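Local atomic coordinates of dachshund (Homo sapiens, PDB entry 1L8R), a protein that regulates organogenesis as a DNA-binding transcription factor, here represented by its DACHbox-N domain, which contains a DNA-binding motif similar to that of forkhead/winged-helix proteins. Residues V10-A15 with I86-F91. Numbering follows the deposited sequence.
Sequences VDLRGA and ISRKDF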
ATOM      1  N   VAL A  10      -4.602  10.547   1.050  1.00 17.50           N
ATOM      2  CA  VAL A  10      -5.592  10.289   2.085  1.00 19.64           C
ATOM      3  C   VAL A  10      -4.877  10.091   3.411  1.00 19.61           C
ATOM      4  O   VAL A  10      -3.674   9.846   3.443  1.00 18.11           O
ATOM      5  CB  VAL A  10      -6.425   9.030   1.764  1.00 19.92           C
ATOM      6  CG1 VAL A  10      -7.158   9.220   0.445  1.00 21.64           C
ATOM      7  CG2 VAL A  10      -5.524   7.805   1.707  1.00 19.26           C
ATOM      8  N   ASP A  11      -5.617  10.191   4.508  1.00 21.13           N
ATOM      9  CA  ASP A  11      -5.002  10.039   5.815  1.00 23.19           C
ATOM     10  C   ASP A  11      -4.922   8.586   6.248  1.00 22.19           C
ATOM     11  O   ASP A  11      -5.861   7.812   6.062  1.00 24.65           O
ATOM     12  CB  ASP A  11      -5.776  10.834   6.872  1.00 26.63           C
ATOM     13  CG  ASP A  11      -5.032  10.921   8.198  1.00 30.33           C
ATOM     14  OD1 ASP A  11      -4.073  11.719   8.293  1.00 32.95           O
ATOM     15  OD2 ASP A  11      -5.394  10.183   9.142  1.00 33.19           O
ATOM     16  N   LEU A  12      -3.778   8.223   6.810  1.00 20.97           N
ATOM     17  CA  LEU A  12      -3.560   6.883   7.321  1.00 21.55           C
ATOM     18  C   LEU A  12      -2.788   7.035   8.614  1.00 22.15           C
ATOM     19  O   LEU A  12      -1.611   7.399   8.606  1.00 23.29           O
ATOM     20  CB  LEU A  12      -2.755   6.026   6.338  1.00 20.48           C
ATOM     21  CG  LEU A  12      -2.515   4.594   6.833  1.00 21.13           C
ATOM     22  CD1 LEU A  12      -3.853   3.936   7.151  1.00 22.30           C
ATOM     23  CD2 LEU A  12      -1.768   3.789   5.778  1.00 19.81           C
ATOM     24  N   ARG A  13      -3.462   6.776   9.729  1.00 22.49           N
ATOM     25  CA  ARG A  13      -2.830   6.878  11.035  1.00 23.99           C
ATOM     26  C   ARG A  13      -2.116   8.223  11.210  1.00 23.67           C
ATOM     27  O   ARG A  13      -0.992   8.281  11.701  1.00 24.20           O
ATOM     28  CB  ARG A  13      -1.836   5.725  11.218  1.00 24.00           C
ATOM     29  CG  ARG A  13      -2.435   4.339  11.002  1.00 23.28           C
ATOM     30  CD  ARG A  13      -1.374   3.244  11.138  1.00 23.70           C
ATOM     31  NE  ARG A  13      -0.840   3.143  12.495  1.00 24.24           N
ATOM     32  CZ  ARG A  13      -1.443   2.515  13.501  1.00 24.08           C
ATOM     33  NH1 ARG A  13      -2.611   1.915  13.315  1.00 21.69           N
ATOM     34  NH2 ARG A  13      -0.877   2.487  14.699  1.00 25.04           N
ATOM     35  N   GLY A  14      -2.767   9.300  10.781  1.00 25.17           N
ATOM     36  CA  GLY A  14      -2.186  10.624  10.930  1.00 24.86           C
ATOM     37  C   GLY A  14      -1.215  11.066   9.853  1.00 25.26           C
ATOM     38  O   GLY A  14      -0.714  12.189   9.883  1.00 26.64           O
ATOM     39  N   ALA A  15      -0.939  10.190   8.894  1.00 24.77           N
ATOM     40  CA  ALA A  15      -0.023  10.532   7.821  1.00 24.44           C
ATOM     41  C   ALA A  15      -0.765  10.584   6.495  1.00 24.32           C
ATOM     42  O   ALA A  15      -1.903  10.121   6.386  1.00 25.54           O
ATOM     43  CB  ALA A  15       1.106   9.513   7.749  1.00 23.66           C
ATOM     44  N   ILE A  86      -3.529  -1.977  -0.979  1.00 13.04           N
ATOM     45  CA  ILE A  86      -4.492  -2.687  -0.140  1.00 13.12           C
ATOM     46  C   ILE A  86      -5.359  -1.661   0.581  1.00 13.95           C
ATOM     47  O   ILE A  86      -4.966  -0.511   0.724  1.00 13.90           O
ATOM     48  CB  ILE A  86      -3.836  -3.650   0.897  1.00 16.32           C
ATOM     49  CG1 ILE A  86      -2.912  -2.895   1.846  1.00 18.29           C
ATOM     50  CG2 ILE A  86      -3.124  -4.791   0.164  1.00 15.98           C
ATOM     51  CD1 ILE A  86      -2.488  -3.749   3.048  1.00 16.85           C
ATOM     52  N   SER A  87      -6.552  -2.070   1.003  1.00 14.27           N
ATOM     53  CA  SER A  87      -7.458  -1.151   1.687  1.00 16.79           C
ATOM     54  C   SER A  87      -6.912  -0.727   3.046  1.00 18.59           C
ATOM     55  O   SER A  87      -6.080  -1.414   3.638  1.00 18.26           O
ATOM     56  CB  SER A  87      -8.838  -1.799   1.856  1.00 17.77           C
ATOM     57  OG  SER A  87      -8.785  -2.924   2.720  1.00 17.81           O
ATOM     58  N   ARG A  88      -7.371   0.415   3.549  1.00 19.98           N
ATOM     59  CA  ARG A  88      -6.892   0.871   4.845  1.00 22.04           C
ATOM     60  C   ARG A  88      -7.277  -0.119   5.937  1.00 22.83           C
ATOM     61  O   ARG A  88      -6.516  -0.329   6.879  1.00 23.86           O
ATOM     62  CB  ARG A  88      -7.421   2.274   5.158  1.00 22.76           C
ATOM     63  CG  ARG A  88      -6.623   3.369   4.454  1.00 24.27           C
ATOM     64  CD  ARG A  88      -7.023   4.770   4.884  1.00 26.09           C
ATOM     65  NE  ARG A  88      -8.415   5.065   4.557  1.00 29.74           N
ATOM     66  CZ  ARG A  88      -8.947   6.281   4.589  1.00 30.83           C
ATOM     67  NH1 ARG A  88      -8.204   7.326   4.934  1.00 31.00           N
ATOM     68  NH2 ARG A  88     -10.223   6.453   4.275  1.00 32.07           N
ATOM     69  N   LYS A  89      -8.443  -0.746   5.797  1.00 24.44           N
ATOM     70  CA  LYS A  89      -8.896  -1.727   6.780  1.00 25.78           C
ATOM     71  C   LYS A  89      -7.962  -2.937   6.757  1.00 24.47           C
ATOM     72  O   LYS A  89      -7.612  -3.483   7.803  1.00 24.85           O
ATOM     73  CB  LYS A  89     -10.323  -2.189   6.478  1.00 27.92           C
ATOM     74  CG  LYS A  89     -10.952  -2.981   7.619  1.00 32.59           C
ATOM     75  CD  LYS A  89     -12.331  -3.523   7.256  1.00 34.77           C
ATOM     76  CE  LYS A  89     -12.234  -4.841   6.502  1.00 35.03           C
ATOM     77  NZ  LYS A  89     -11.696  -5.921   7.380  1.00 36.98           N
ATOM     78  N   ASP A  90      -7.569  -3.359   5.557  1.00 22.12           N
ATOM     79  CA  ASP A  90      -6.668  -4.494   5.424  1.00 21.30           C
ATOM     80  C   ASP A  90      -5.276  -4.134   5.927  1.00 19.49           C
ATOM     81  O   ASP A  90      -4.554  -4.987   6.460  1.00 18.06           O
ATOM     82  CB  ASP A  90      -6.606  -4.974   3.969  1.00 22.32           C
ATOM     83  CG  ASP A  90      -7.802  -5.840   3.587  1.00 25.36           C
ATOM     84  OD1 ASP A  90      -8.522  -6.302   4.497  1.00 26.45           O
ATOM     85  OD2 ASP A  90      -8.017  -6.075   2.380  1.00 24.50           O
ATOM     86  N   PHE A  91      -4.883  -2.875   5.770  1.00 16.63           N
ATOM     87  CA  PHE A  91      -3.573  -2.495   6.255  1.00 16.32           C
ATOM     88  C   PHE A  91      -3.594  -2.566   7.780  1.00 16.30           C
ATOM     89  O   PHE A  91      -2.640  -3.025   8.393  1.00 15.47           O
ATOM     90  CB  PHE A  91      -3.192  -1.078   5.844  1.00 16.78           C
ATOM     91  CG  PHE A  91      -1.829  -0.679   6.322  1.00 17.87           C
ATOM     92  CD1 PHE A  91      -0.689  -1.192   5.714  1.00 17.39           C
ATOM     93  CD2 PHE A  91      -1.680   0.148   7.429  1.00 19.22           C
ATOM     94  CE1 PHE A  91       0.581  -0.899   6.201  1.00 19.32           C
ATOM     95  CE2 PHE A  91      -0.418   0.446   7.926  1.00 19.90           C
ATOM     96  CZ  PHE A  91       0.717  -0.075   7.311  1.00 20.60           C
TER
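Leu-12 reaches between Arg-88 and Phe-91, one methyl to each, and this is the tightly packed part of the contact. CG anti to the backbone N (chi1 -179°) carries the leucine branch toward the helix. CD1 meets the aliphatic shaft of Arg-88, 3.9 Å from its CG, and CD2 lies 4.0 Å from Phe-91 CD2. The leucine and phenylalanine side chains cross at about a right angle, and both residues are buried. The polar part is one hydrogen bond from the Arg-88 side chain to the backbone of strand 8-12: NH1 donates to Asp-11 O at 2.6 Å, with an N-H...O angle of 146°. The oxygen lies at the guanidinium edge, 9° out of its plane, and the donor sits in the carbonyl plane. A salt bridge from Arg-88 NH2 to Glu-26 secures the same group again. Were Arg-88 cut back to an alanine, Asp-11 O and the Glu-26 carboxylate would probably lose the guanidinium serving both, and Leu-12 CD1 its cover. Toward solvent the contact is looser: exposed Arg-13 brings only its CD to the Phe-91 ring edge, 4.4 Å from CE2, while its NH1 forms a salt bridge with Glu-92 and its guanidinium a cation-pi contact with Tyr-95. There Leu-12 to Ala-15 form a type I' turn, whose Gly-14 N donates to Asp-11 OD2 (3.2 Å), an Asx motif. Within the winged-helix-like DACHbox-N domain, the contact thus packs the hairpin of strands 8-12 and 15-22 on helix 88-99, with Ala-33 of helix 30-37 touching both Leu-12 and Phe-91 and strand 25-29 against Val-10 and Arg-88.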